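Local coordinates for DNA helicase RecQ (Deinococcus radiodurans, PDB 4Q48), which probably couples ATP hydrolysis to the 3'-5' unwinding of duplex DNA, here as the zinc-binding catalytic core of the longer protein, at residues I144-G154 and D184-L195. Sequence-based numbering, arbitrary orientation.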
# COMPACT_ATOMS: atom_id res chain seq x y z
N ILE A 144 6.22 -14.55 -7.03
CA ILE A 144 6.47 -14.10 -5.66
C ILE A 144 5.32 -13.19 -5.19
O ILE A 144 5.23 -12.03 -5.59
CB ILE A 144 7.83 -13.40 -5.54
CG1 ILE A 144 8.97 -14.38 -5.81
CG2 ILE A 144 8.05 -12.87 -4.15
CD1 ILE A 144 9.59 -14.27 -7.20
N ASP A 145 4.41 -13.76 -4.40
CA ASP A 145 3.29 -13.00 -3.86
C ASP A 145 3.70 -12.32 -2.56
O ASP A 145 4.55 -12.84 -1.83
CB ASP A 145 2.06 -13.88 -3.61
CG ASP A 145 0.75 -13.09 -3.74
OD1 ASP A 145 0.78 -11.86 -3.50
OD2 ASP A 145 -0.29 -13.70 -4.08
N GLU A 146 3.08 -11.18 -2.30
CA GLU A 146 3.49 -10.30 -1.21
C GLU A 146 4.97 -9.98 -1.24
O GLU A 146 5.66 -10.12 -0.22
CB GLU A 146 3.10 -10.91 0.13
CG GLU A 146 1.66 -10.58 0.50
CD GLU A 146 0.95 -11.74 1.12
OE1 GLU A 146 1.53 -12.85 1.08
OE2 GLU A 146 -0.16 -11.56 1.64
N ALA A 147 5.44 -9.52 -2.40
CA ALA A 147 6.86 -9.27 -2.65
C ALA A 147 7.47 -8.25 -1.69
O ALA A 147 8.70 -8.19 -1.50
CB ALA A 147 7.05 -8.82 -4.08
N HIS A 148 6.62 -7.42 -1.11
CA HIS A 148 7.06 -6.34 -0.24
C HIS A 148 7.90 -6.83 0.93
O HIS A 148 8.75 -6.10 1.42
CB HIS A 148 5.85 -5.57 0.29
CG HIS A 148 4.83 -6.44 0.98
ND1 HIS A 148 3.62 -6.76 0.41
CD2 HIS A 148 4.85 -7.04 2.19
CE1 HIS A 148 2.93 -7.52 1.24
NE2 HIS A 148 3.65 -7.71 2.33
N CYS A 149 7.73 -8.10 1.32
CA CYS A 149 8.39 -8.62 2.50
C CYS A 149 9.91 -8.60 2.44
O CYS A 149 10.57 -8.74 3.47
CB CYS A 149 7.93 -10.04 2.80
SG CYS A 149 6.31 -10.17 3.54
N VAL A 150 10.47 -8.48 1.24
CA VAL A 150 11.92 -8.39 1.08
C VAL A 150 12.45 -7.09 1.70
O VAL A 150 13.57 -7.04 2.19
CB VAL A 150 12.33 -8.49 -0.41
CG1 VAL A 150 11.85 -9.79 -1.00
CG2 VAL A 150 11.80 -7.31 -1.22
N SER A 151 11.61 -6.05 1.69
CA SER A 151 11.98 -4.71 2.12
C SER A 151 11.97 -4.50 3.63
O SER A 151 11.09 -5.03 4.32
CB SER A 151 11.04 -3.68 1.48
OG SER A 151 11.47 -2.36 1.76
N GLN A 152 12.95 -3.75 4.13
CA GLN A 152 12.93 -3.28 5.52
C GLN A 152 11.73 -2.35 5.68
O GLN A 152 11.20 -2.19 6.77
CB GLN A 152 14.22 -2.51 5.88
CG GLN A 152 14.31 -1.14 5.19
CD GLN A 152 15.73 -0.68 4.87
OE1 GLN A 152 16.49 -1.37 4.18
NE2 GLN A 152 16.07 0.52 5.33
N TRP A 153 11.31 -1.75 4.57
CA TRP A 153 10.28 -0.71 4.59
C TRP A 153 8.82 -1.15 4.59
O TRP A 153 8.12 -1.01 5.59
CB TRP A 153 10.49 0.24 3.40
CG TRP A 153 11.82 0.94 3.43
CD1 TRP A 153 12.98 0.58 2.78
CD2 TRP A 153 12.14 2.12 4.19
NE1 TRP A 153 13.99 1.47 3.08
CE2 TRP A 153 13.50 2.42 3.94
CE3 TRP A 153 11.41 2.95 5.05
CZ2 TRP A 153 14.13 3.51 4.52
CZ3 TRP A 153 12.04 4.03 5.61
CH2 TRP A 153 13.39 4.30 5.35
N GLY A 154 8.39 -1.74 3.48
CA GLY A 154 6.97 -1.75 3.16
C GLY A 154 5.91 -2.42 3.99
O GLY A 154 4.72 -2.10 3.79
N ASP A 184 4.39 1.00 -1.31
CA ASP A 184 5.33 2.01 -0.80
C ASP A 184 6.51 2.24 -1.77
O ASP A 184 7.08 1.30 -2.32
CB ASP A 184 5.81 1.61 0.59
CG ASP A 184 6.33 2.78 1.39
OD1 ASP A 184 6.53 3.85 0.81
OD2 ASP A 184 6.53 2.63 2.62
N GLU A 185 6.85 3.51 -2.00
CA GLU A 185 7.71 3.93 -3.10
C GLU A 185 9.16 3.50 -2.90
O GLU A 185 9.81 3.06 -3.84
CB GLU A 185 7.62 5.45 -3.21
CG GLU A 185 8.49 6.16 -4.23
CD GLU A 185 8.52 7.67 -3.98
OE1 GLU A 185 7.55 8.21 -3.36
OE2 GLU A 185 9.50 8.34 -4.37
N ARG A 186 9.65 3.61 -1.67
CA ARG A 186 10.86 2.91 -1.22
C ARG A 186 10.80 1.39 -1.23
O ARG A 186 11.83 0.71 -1.29
CB ARG A 186 11.25 3.41 0.18
CG ARG A 186 12.05 4.70 0.09
CD ARG A 186 12.29 5.33 1.44
NE ARG A 186 11.02 5.50 2.13
CZ ARG A 186 10.87 6.16 3.27
NH1 ARG A 186 11.91 6.72 3.86
NH2 ARG A 186 9.66 6.26 3.82
N THR A 187 9.59 0.85 -1.12
CA THR A 187 9.40 -0.60 -1.16
C THR A 187 9.34 -1.12 -2.60
O THR A 187 9.93 -2.16 -2.90
CB THR A 187 8.12 -0.99 -0.42
OG1 THR A 187 8.08 -0.32 0.85
CG2 THR A 187 8.08 -2.50 -0.21
N ARG A 188 8.67 -0.39 -3.48
CA ARG A 188 8.64 -0.71 -4.91
C ARG A 188 10.07 -0.79 -5.45
O ARG A 188 10.37 -1.61 -6.31
CB ARG A 188 7.86 0.35 -5.68
CG ARG A 188 6.38 0.43 -5.34
CD ARG A 188 5.62 1.11 -6.46
NE ARG A 188 6.00 2.53 -6.54
CZ ARG A 188 5.44 3.48 -5.80
NH1 ARG A 188 4.48 3.18 -4.95
NH2 ARG A 188 5.83 4.75 -5.91
N ALA A 189 10.92 0.08 -4.94
CA ALA A 189 12.30 0.16 -5.39
C ALA A 189 13.12 -1.05 -4.92
O ALA A 189 13.97 -1.55 -5.65
CB ALA A 189 12.92 1.46 -4.91
N ASP A 190 12.82 -1.52 -3.71
CA ASP A 190 13.55 -2.61 -3.06
C ASP A 190 13.19 -4.00 -3.57
O ASP A 190 14.03 -4.89 -3.60
CB ASP A 190 13.25 -2.58 -1.56
CG ASP A 190 14.30 -1.87 -0.76
OD1 ASP A 190 15.10 -1.13 -1.37
OD2 ASP A 190 14.27 -2.03 0.49
N ILE A 191 11.94 -4.16 -4.00
CA ILE A 191 11.53 -5.39 -4.66
C ILE A 191 12.28 -5.55 -5.97
O ILE A 191 12.79 -6.64 -6.26
CB ILE A 191 10.02 -5.39 -4.93
CG1 ILE A 191 9.25 -5.38 -3.61
CG2 ILE A 191 9.62 -6.60 -5.77
CD1 ILE A 191 7.74 -5.18 -3.77
N LYS A 192 12.42 -4.46 -6.72
CA LYS A 192 13.12 -4.50 -7.99
C LYS A 192 14.53 -5.04 -7.71
O LYS A 192 15.03 -5.91 -8.42
CB LYS A 192 13.14 -3.12 -8.65
CG LYS A 192 11.76 -2.62 -9.13
CD LYS A 192 11.81 -1.18 -9.67
CE LYS A 192 10.41 -0.63 -10.01
NZ LYS A 192 10.20 -0.25 -11.46
N SER A 193 15.15 -4.57 -6.63
CA SER A 193 16.54 -4.94 -6.37
C SER A 193 16.75 -6.41 -5.99
O SER A 193 17.74 -7.02 -6.41
CB SER A 193 17.11 -4.05 -5.27
OG SER A 193 17.68 -2.88 -5.83
N VAL A 194 15.86 -6.96 -5.17
CA VAL A 194 15.98 -8.36 -4.73
C VAL A 194 15.68 -9.40 -5.81
O VAL A 194 16.35 -10.45 -5.89
CB VAL A 194 15.08 -8.61 -3.51
CG1 VAL A 194 15.38 -9.98 -2.91
CG2 VAL A 194 15.34 -7.53 -2.47
N LEU A 195 14.65 -9.15 -6.61
CA LEU A 195 14.19 -10.11 -7.61
C LEU A 195 14.55 -9.68 -9.03
O LEU A 195 13.91 -10.13 -9.98
CB LEU A 195 12.68 -10.31 -7.48
CG LEU A 195 12.16 -10.50 -6.04
CD1 LEU A 195 10.66 -10.37 -5.97
CD2 LEU A 195 12.61 -11.84 -5.47
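Arg186 lies flat over one face of the Trp153 indole, CZ sitting 3.8 Å from the centroid of the six-membered ring in a cation-pi stack, with the two planes 23° apart. Its CD lies over the same face as a CH-pi contact, and the bend at chi3 (-53°) then keeps the guanidinium over the ring. Asp190 comes to the indole's edge instead, OD2 3.7 Å from CD1 of Trp153. That same OD2 accepts from Ser151 OG at 3.1 Å, approached on its anti side and 32° out of the carboxylate plane. Ser151 OG in turn accepts from Trp153 N (2.9 Å), an ST turn that fixes the backbone carrying the indole. Farther along helix 185-194 the contact turns apolar: Val150 CG2 meets Val194 CG2 at 3.8 Å, Ala147 CB rests on Ile191 CD1 at 3.7 Å, and Ile144 and Leu195 meet tip to tip. Asp486 of the RQC region salt-bridges Arg186 NH1, and helix 359-376 of the zinc-binding region packs on Trp153. With an alanine at Trp153 the guanidinium loses its ring, which would probably leave it held mainly by Asp486 and open a gap against helix 359-376. Asp145 of the DEAH box pairs with Lys52 of the ADP site and His148 ND1 bonds Thr180 OG1; gripping the start of the aromatic-rich loop here is consistent with the coupling of DNA binding to ATP hydrolysis in RecQ relatives.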